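Long-range contact in putative hemoglobin-like oxygen-binding protein (Pseudoalteromonas haloplanktis, PDB 4UUR), which binds heme as a group II truncated hemoglobin of a cold-adapted Antarctic marine bacterium and probably carries oxygen: residues A[35-40]-A[115-120]. Numbering follows the deposited sequence.
Sequences LAIANR and KTLDLE
R40 reaches across from helix 31-45 and closes a salt bridge with E120 at the last turn of helix 103-120. Its CB lies against the methyl CG2 of T116. The R40 and T116 side chains run past one another head to tail, with R40 CG, held anti to the backbone N (chi1 174°), 3.7 Å from T116 OG1; that hydroxyl is hydrogen-bonded to the carbonyl of C112, one turn back on its own helix. Beyond CG the chain bends at both chi2 and chi3, which swings the guanidinium round to the carboxylate. CD passes E120 OE2 without bonding, then NE donates to the anti lone pair of E120 OE2 at 2.9 Å. NH2 donates to the same E120 OE2, also at 2.9 Å, meeting it nearly along the C-O axis. The grip is side-on, two nitrogens on one oxygen that lies almost in the guanidinium plane, while the carboxylate itself is turned 39° from that plane. Over one guanidinium face, toward its rim, stands CD1 of L119, 4.2 Å from R40 NH1. The two helices run roughly antiparallel, 142° between directions and 9.5 Å between axes, and belong to the all-helical truncated-globin fold that encloses the heme; the I37 side chain is about 9 Å from the cofactor. The other carboxylate oxygen, E120 OE1, rests against CB of A36 at 3.3 Å. Next to the ion pair the interface turns apolar: I37 and the aliphatic part of E120 point in opposite senses, I37 CG1 against E120 CB and CG, and I37 CG2 meets CG2 of T116. The tip, I37 CD1, touches L117 CD2 at 4.2 Å; L117 also packs on L130 and F134 of helix 124-141, and I37 on L73 of helix 63-76.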
ATOM      1  N   LEU A  35       7.951   1.077   7.208  1.00 37.83           N
ATOM      2  CA  LEU A  35       8.539   2.227   6.509  1.00 36.66           C
ATOM      3  C   LEU A  35       9.151   1.840   5.172  1.00 36.18           C
ATOM      4  O   LEU A  35       8.866   2.491   4.186  1.00 30.98           O
ATOM      5  CB  LEU A  35       9.632   2.919   7.294  1.00 39.01           C
ATOM      6  CG  LEU A  35       9.384   4.313   7.880  1.00 45.63           C
ATOM      7  CD1 LEU A  35      10.743   5.012   8.073  1.00 47.39           C
ATOM      8  CD2 LEU A  35       8.433   5.181   7.055  1.00 42.37           C
ATOM      9  N   ALA A  36       9.979   0.798   5.151  1.00 33.51           N
ATOM     10  CA  ALA A  36      10.640   0.372   3.912  1.00 34.88           C
ATOM     11  C   ALA A  36       9.671  -0.065   2.842  1.00 31.32           C
ATOM     12  O   ALA A  36       9.922   0.180   1.693  1.00 34.60           O
ATOM     13  CB  ALA A  36      11.660  -0.740   4.165  1.00 35.58           C
ATOM     14  N   ILE A  37       8.583  -0.728   3.203  1.00 33.53           N
ATOM     15  CA  ILE A  37       7.547  -1.096   2.228  1.00 32.97           C
ATOM     16  C   ILE A  37       6.813   0.127   1.613  1.00 32.54           C
ATOM     17  O   ILE A  37       6.580   0.223   0.376  1.00 30.62           O
ATOM     18  CB  ILE A  37       6.542  -2.073   2.856  1.00 33.29           C
ATOM     19  CG1 ILE A  37       7.250  -3.410   3.075  1.00 37.26           C
ATOM     20  CG2 ILE A  37       5.281  -2.247   1.992  1.00 29.02           C
ATOM     21  CD1 ILE A  37       6.410  -4.463   3.766  1.00 39.07           C
ATOM     22  N   ALA A  38       6.440   1.048   2.481  1.00 29.86           N
ATOM     23  CA  ALA A  38       5.721   2.228   2.078  1.00 30.18           C
ATOM     24  C   ALA A  38       6.590   3.036   1.121  1.00 30.67           C
ATOM     25  O   ALA A  38       6.139   3.496   0.062  1.00 30.08           O
ATOM     26  CB  ALA A  38       5.370   3.053   3.318  1.00 30.73           C
ATOM     27  N   ASN A  39       7.855   3.200   1.487  1.00 27.66           N
ATOM     28  CA  ASN A  39       8.739   3.982   0.696  1.00 27.70           C
ATOM     29  C   ASN A  39       9.134   3.353  -0.590  1.00 26.04           C
ATOM     30  O   ASN A  39       9.228   4.056  -1.558  1.00 26.99           O
ATOM     31  CB  ASN A  39       9.964   4.448   1.477  1.00 29.01           C
ATOM     32  CG  ASN A  39       9.637   5.627   2.362  1.00 30.83           C
ATOM     33  OD1 ASN A  39       9.127   6.645   1.914  1.00 32.35           O
ATOM     34  ND2 ASN A  39       9.836   5.459   3.620  1.00 35.63           N
ATOM     35  N   ARG A  40       9.407   2.065  -0.590  1.00 25.26           N
ATOM     36  CA  ARG A  40       9.741   1.320  -1.808  1.00 25.70           C
ATOM     37  C   ARG A  40       8.572   1.353  -2.802  1.00 25.81           C
ATOM     38  O   ARG A  40       8.778   1.510  -4.004  1.00 25.75           O
ATOM     39  CB  ARG A  40       9.995  -0.123  -1.447  1.00 28.36           C
ATOM     40  CG  ARG A  40      10.207  -1.079  -2.633  1.00 31.79           C
ATOM     41  CD  ARG A  40      11.602  -1.005  -3.192  1.00 29.56           C
ATOM     42  NE  ARG A  40      12.524  -1.650  -2.271  1.00 29.08           N
ATOM     43  CZ  ARG A  40      13.834  -1.755  -2.459  1.00 29.88           C
ATOM     44  NH1 ARG A  40      14.449  -1.246  -3.522  1.00 32.54           N
ATOM     45  NH2 ARG A  40      14.542  -2.399  -1.574  1.00 30.47           N
ATOM     46  N   LYS A 115       5.991  -5.968  -6.792  1.00 27.42           N
ATOM     47  CA  LYS A 115       7.415  -5.686  -6.881  1.00 28.64           C
ATOM     48  C   LYS A 115       8.046  -5.317  -5.541  1.00 30.06           C
ATOM     49  O   LYS A 115       9.200  -5.726  -5.248  1.00 27.62           O
ATOM     50  CB  LYS A 115       7.651  -4.567  -7.873  1.00 32.42           C
ATOM     51  CG  LYS A 115       7.407  -4.998  -9.314  1.00 32.57           C
ATOM     52  CD  LYS A 115       7.774  -3.889 -10.281  1.00 39.04           C
ATOM     53  CE  LYS A 115       9.046  -4.199 -11.062  1.00 44.55           C
ATOM     54  NZ  LYS A 115       8.681  -5.074 -12.222  1.00 47.92           N
ATOM     55  N   THR A 116       7.301  -4.539  -4.738  1.00 26.54           N
ATOM     56  CA  THR A 116       7.744  -4.124  -3.429  1.00 25.55           C
ATOM     57  C   THR A 116       7.890  -5.331  -2.487  1.00 25.92           C
ATOM     58  O   THR A 116       8.881  -5.458  -1.765  1.00 26.34           O
ATOM     59  CB  THR A 116       6.712  -3.128  -2.819  1.00 25.03           C
ATOM     60  OG1 THR A 116       6.725  -1.916  -3.594  1.00 26.03           O
ATOM     61  CG2 THR A 116       7.000  -2.809  -1.331  1.00 22.85           C
ATOM     62  N   LEU A 117       6.861  -6.161  -2.439  1.00 24.17           N
ATOM     63  CA  LEU A 117       6.833  -7.305  -1.533  1.00 27.03           C
ATOM     64  C   LEU A 117       7.867  -8.384  -1.893  1.00 27.90           C
ATOM     65  O   LEU A 117       8.488  -8.951  -0.980  1.00 27.07           O
ATOM     66  CB  LEU A 117       5.435  -7.915  -1.462  1.00 26.93           C
ATOM     67  CG  LEU A 117       4.417  -6.976  -0.805  1.00 27.52           C
ATOM     68  CD1 LEU A 117       3.026  -7.543  -0.899  1.00 28.59           C
ATOM     69  CD2 LEU A 117       4.755  -6.707   0.628  1.00 30.55           C
ATOM     70  N   ASP A 118       8.100  -8.611  -3.184  1.00 28.21           N
ATOM     71  CA  ASP A 118       9.254  -9.419  -3.603  1.00 30.82           C
ATOM     72  C   ASP A 118      10.573  -8.898  -3.021  1.00 29.53           C
ATOM     73  O   ASP A 118      11.418  -9.679  -2.566  1.00 27.92           O
ATOM     74  CB  ASP A 118       9.384  -9.501  -5.151  1.00 30.18           C
ATOM     75  CG  ASP A 118       8.348 -10.411  -5.766  1.00 33.14           C
ATOM     76  OD1 ASP A 118       7.607 -11.044  -4.990  1.00 33.60           O
ATOM     77  OD2 ASP A 118       8.217 -10.455  -7.013  1.00 33.64           O
ATOM     78  N   LEU A 119      10.782  -7.593  -3.045  1.00 28.40           N
ATOM     79  CA  LEU A 119      12.066  -7.119  -2.542  1.00 30.02           C
ATOM     80  C   LEU A 119      12.105  -7.016  -1.012  1.00 27.89           C
ATOM     81  O   LEU A 119      13.169  -7.076  -0.431  1.00 27.50           O
ATOM     82  CB  LEU A 119      12.440  -5.790  -3.179  1.00 31.57           C
ATOM     83  CG  LEU A 119      12.932  -5.863  -4.615  1.00 32.43           C
ATOM     84  CD1 LEU A 119      12.658  -4.571  -5.334  1.00 36.86           C
ATOM     85  CD2 LEU A 119      14.388  -6.197  -4.676  1.00 33.31           C
ATOM     86  N   GLU A 120      10.974  -6.880  -0.344  1.00 27.15           N
ATOM     87  CA  GLU A 120      11.017  -6.488   1.105  1.00 30.14           C
ATOM     88  C   GLU A 120      10.726  -7.634   2.020  1.00 30.20           C
ATOM     89  O   GLU A 120      11.060  -7.584   3.190  1.00 36.24           O
ATOM     90  CB  GLU A 120      10.046  -5.318   1.435  1.00 28.63           C
ATOM     91  CG  GLU A 120      10.403  -3.998   0.753  1.00 31.72           C
ATOM     92  CD  GLU A 120      11.743  -3.403   1.238  1.00 33.83           C
ATOM     93  OE1 GLU A 120      12.075  -3.539   2.445  1.00 36.39           O
ATOM     94  OE2 GLU A 120      12.474  -2.778   0.431  1.00 31.98           O
TER